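Local coordinates for protein cellulase (Rhodothermus marinus, PDB 3B7M) that probably hydrolyses internal beta-1,4-glucosidic bonds of cellulose, as an engineered family 12 endoglucanase with a beta-jelly-roll fold, at residues G182-R185 with P186-L190. Sequence-based numbering, arbitrary orientation.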
ATOM      1  N   GLY A 182      17.802   3.805   9.681  1.00 25.66           N
ATOM      2  CA  GLY A 182      18.807   3.418   8.688  1.00 26.07           C
ATOM      3  C   GLY A 182      18.249   2.644   7.503  1.00 26.55           C
ATOM      4  O   GLY A 182      18.994   2.255   6.605  1.00 26.77           O
ATOM      5  N   TYR A 183      16.934   2.431   7.491  1.00 26.39           N
ATOM      6  CA  TYR A 183      16.293   1.596   6.473  1.00 26.22           C
ATOM      7  C   TYR A 183      16.086   2.311   5.129  1.00 26.47           C
ATOM      8  O   TYR A 183      16.024   1.664   4.078  1.00 26.76           O
ATOM      9  CB  TYR A 183      14.943   1.075   6.979  1.00 25.82           C
ATOM     10  CG  TYR A 183      14.953   0.332   8.305  1.00 25.93           C
ATOM     11  CD1 TYR A 183      16.055  -0.422   8.716  1.00 25.04           C
ATOM     12  CD2 TYR A 183      13.829   0.364   9.141  1.00 25.77           C
ATOM     13  CE1 TYR A 183      16.041  -1.108   9.938  1.00 26.40           C
ATOM     14  CE2 TYR A 183      13.805  -0.327  10.346  1.00 25.43           C
ATOM     15  CZ  TYR A 183      14.910  -1.054  10.736  1.00 25.69           C
ATOM     16  OH  TYR A 183      14.876  -1.724  11.930  1.00 27.05           O
ATOM     17  N   ILE A 184      15.945   3.633   5.172  1.00 26.44           N
ATOM     18  CA  ILE A 184      15.789   4.457   3.973  1.00 26.74           C
ATOM     19  C   ILE A 184      16.873   5.534   3.974  1.00 27.19           C
ATOM     20  O   ILE A 184      17.164   6.131   5.010  1.00 26.96           O
ATOM     21  CB  ILE A 184      14.361   5.079   3.883  1.00 26.89           C
ATOM     22  CG1 ILE A 184      13.333   3.988   3.574  1.00 27.11           C
ATOM     23  CG2 ILE A 184      14.275   6.175   2.817  1.00 27.24           C
ATOM     24  CD1 ILE A 184      11.919   4.405   3.792  1.00 27.87           C
ATOM     25  N   ARG A 185      17.494   5.741   2.817  1.00 27.27           N
ATOM     26  CA  ARG A 185      18.472   6.798   2.649  1.00 27.86           C
ATOM     27  C   ARG A 185      17.763   8.072   2.205  1.00 26.99           C
ATOM     28  O   ARG A 185      16.851   8.008   1.377  1.00 27.07           O
ATOM     29  CB  ARG A 185      19.538   6.383   1.626  1.00 28.51           C
ATOM     30  CG  ARG A 185      20.686   5.562   2.215  1.00 32.79           C
ATOM     31  CD  ARG A 185      21.948   6.422   2.267  1.00 38.71           C
ATOM     32  NE  ARG A 185      22.850   6.057   3.356  1.00 43.60           N
ATOM     33  CZ  ARG A 185      22.890   6.679   4.533  1.00 46.03           C
ATOM     34  NH1 ARG A 185      22.071   7.698   4.775  1.00 47.24           N
ATOM     35  NH2 ARG A 185      23.744   6.283   5.473  1.00 46.32           N
ATOM     36  N   PRO A 186      18.176   9.232   2.757  1.00 26.41           N
ATOM     37  CA  PRO A 186      17.616  10.555   2.433  1.00 26.20           C
ATOM     38  C   PRO A 186      17.738  10.929   0.957  1.00 25.52           C
ATOM     39  O   PRO A 186      16.911  11.686   0.456  1.00 25.22           O
ATOM     40  CB  PRO A 186      18.473  11.511   3.260  1.00 26.17           C
ATOM     41  CG  PRO A 186      19.070  10.686   4.309  1.00 26.78           C
ATOM     42  CD  PRO A 186      19.259   9.333   3.746  1.00 26.27           C
ATOM     43  N   GLU A 187      18.758  10.393   0.282  1.00 25.29           N
ATOM     44  CA  GLU A 187      18.995  10.633  -1.146  1.00 25.25           C
ATOM     45  C   GLU A 187      18.134   9.772  -2.070  1.00 24.47           C
ATOM     46  O   GLU A 187      18.118   9.997  -3.282  1.00 23.93           O
ATOM     47  CB  GLU A 187      20.464  10.377  -1.511  1.00 26.08           C
ATOM     48  CG  GLU A 187      21.466  11.113  -0.652  1.00 29.60           C
ATOM     49  CD  GLU A 187      21.911  10.289   0.541  1.00 34.50           C
ATOM     50  OE1 GLU A 187      21.765   9.042   0.497  1.00 34.85           O
ATOM     51  OE2 GLU A 187      22.425  10.898   1.509  1.00 36.72           O
ATOM     52  N   TRP A 188      17.456   8.768  -1.519  1.00 23.28           N
ATOM     53  CA  TRP A 188      16.580   7.946  -2.341  1.00 22.67           C
ATOM     54  C   TRP A 188      15.367   8.730  -2.806  1.00 22.02           C
ATOM     55  O   TRP A 188      14.931   9.663  -2.136  1.00 22.58           O
ATOM     56  CB  TRP A 188      16.156   6.669  -1.610  1.00 22.91           C
ATOM     57  CG  TRP A 188      17.294   5.712  -1.387  1.00 22.75           C
ATOM     58  CD1 TRP A 188      18.584   5.840  -1.840  1.00 23.05           C
ATOM     59  CD2 TRP A 188      17.244   4.473  -0.669  1.00 22.89           C
ATOM     60  NE1 TRP A 188      19.332   4.764  -1.441  1.00 23.20           N
ATOM     61  CE2 TRP A 188      18.538   3.909  -0.721  1.00 22.65           C
ATOM     62  CE3 TRP A 188      16.232   3.789   0.021  1.00 22.31           C
ATOM     63  CZ2 TRP A 188      18.851   2.691  -0.112  1.00 23.74           C
ATOM     64  CZ3 TRP A 188      16.538   2.585   0.627  1.00 22.91           C
ATOM     65  CH2 TRP A 188      17.840   2.042   0.555  1.00 23.41           C
ATOM     66  N   TYR A 189      14.840   8.362  -3.968  1.00 21.04           N
ATOM     67  CA  TYR A 189      13.664   9.007  -4.519  1.00 20.27           C
ATOM     68  C   TYR A 189      12.405   8.290  -4.043  1.00 20.25           C
ATOM     69  O   TYR A 189      12.383   7.060  -3.964  1.00 19.72           O
ATOM     70  CB  TYR A 189      13.709   8.956  -6.051  1.00 20.74           C
ATOM     71  CG  TYR A 189      14.818   9.766  -6.668  1.00 20.41           C
ATOM     72  CD1 TYR A 189      16.122   9.266  -6.732  1.00 21.31           C
ATOM     73  CD2 TYR A 189      14.575  11.030  -7.176  1.00 19.89           C
ATOM     74  CE1 TYR A 189      17.151  10.002  -7.290  1.00 18.73           C
ATOM     75  CE2 TYR A 189      15.602  11.781  -7.749  1.00 21.89           C
ATOM     76  CZ  TYR A 189      16.888  11.256  -7.798  1.00 21.27           C
ATOM     77  OH  TYR A 189      17.908  11.994  -8.354  1.00 21.44           O
ATOM     78  N   LEU A 190      11.370   9.071  -3.734  1.00 19.51           N
ATOM     79  CA  LEU A 190      10.030   8.568  -3.505  1.00 19.64           C
ATOM     80  C   LEU A 190       9.330   8.420  -4.854  1.00 19.36           C
ATOM     81  O   LEU A 190       9.082   9.408  -5.539  1.00 19.23           O
ATOM     82  CB  LEU A 190       9.259   9.558  -2.621  1.00 19.56           C
ATOM     83  CG  LEU A 190       7.764   9.354  -2.352  1.00 20.34           C
ATOM     84  CD1 LEU A 190       7.461   7.972  -1.860  1.00 19.17           C
ATOM     85  CD2 LEU A 190       7.281  10.370  -1.348  1.00 20.56           C
TER
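Trp188 folds its indole back against Arg185 across a type I beta turn, Arg185 to Trp188, which leads the chain from the loop after helix 171-181 into strand 189-199 of the family 12 beta-jelly roll. The turn is closed by Trp188 N, which donates to Arg185 O at 3.1 Å; the bond is fairly straight (155° at the hydrogen), but the donor stands well above the carbonyl plane. Close packing, spread over much of the indole, lies beside this bond. With CG anti to its own carbonyl carbon (chi1 -68°), Trp188 lays its ring back along the preceding residues, and Arg185 CB sits over one face, 3.5 Å from the centroid of the five-membered ring, in a CH-pi contact almost along the ring normal. The six-membered ring reaches farther back: Trp188 CZ3 is 3.6 Å from Tyr183 O, which also accepts a hydrogen bond from Asn153 ND2, and Trp188 CE3 lies 4.2 Å from Ile184 CG2. Ile184 itself is buried, touching helix 171-181 and Phe100 of strand 91-101. Shortened to an alanine, Trp188 would probably keep the turn's backbone bond but leave Arg185 CB without its aromatic partner and open a gap beside Ile184. The solvent side is looser. Arg185 and Glu187, both exposed, extend alongside each other, yet their charges do not pair closely: NE of Arg185 and OE1 of Glu187 remain 4.3 Å apart, too far for a salt bridge, and the guanidinium and carboxylate planes are turned 45° from each other. At that separation, on an exposed surface, their attraction is probably modest. What OE1 of Glu187 does approach is the aliphatic part of the arginine, 3.2 Å from Arg185 CD, while at the guanidinium edge Arg185 NH1 lies 3.4 Å from Pro186 CD.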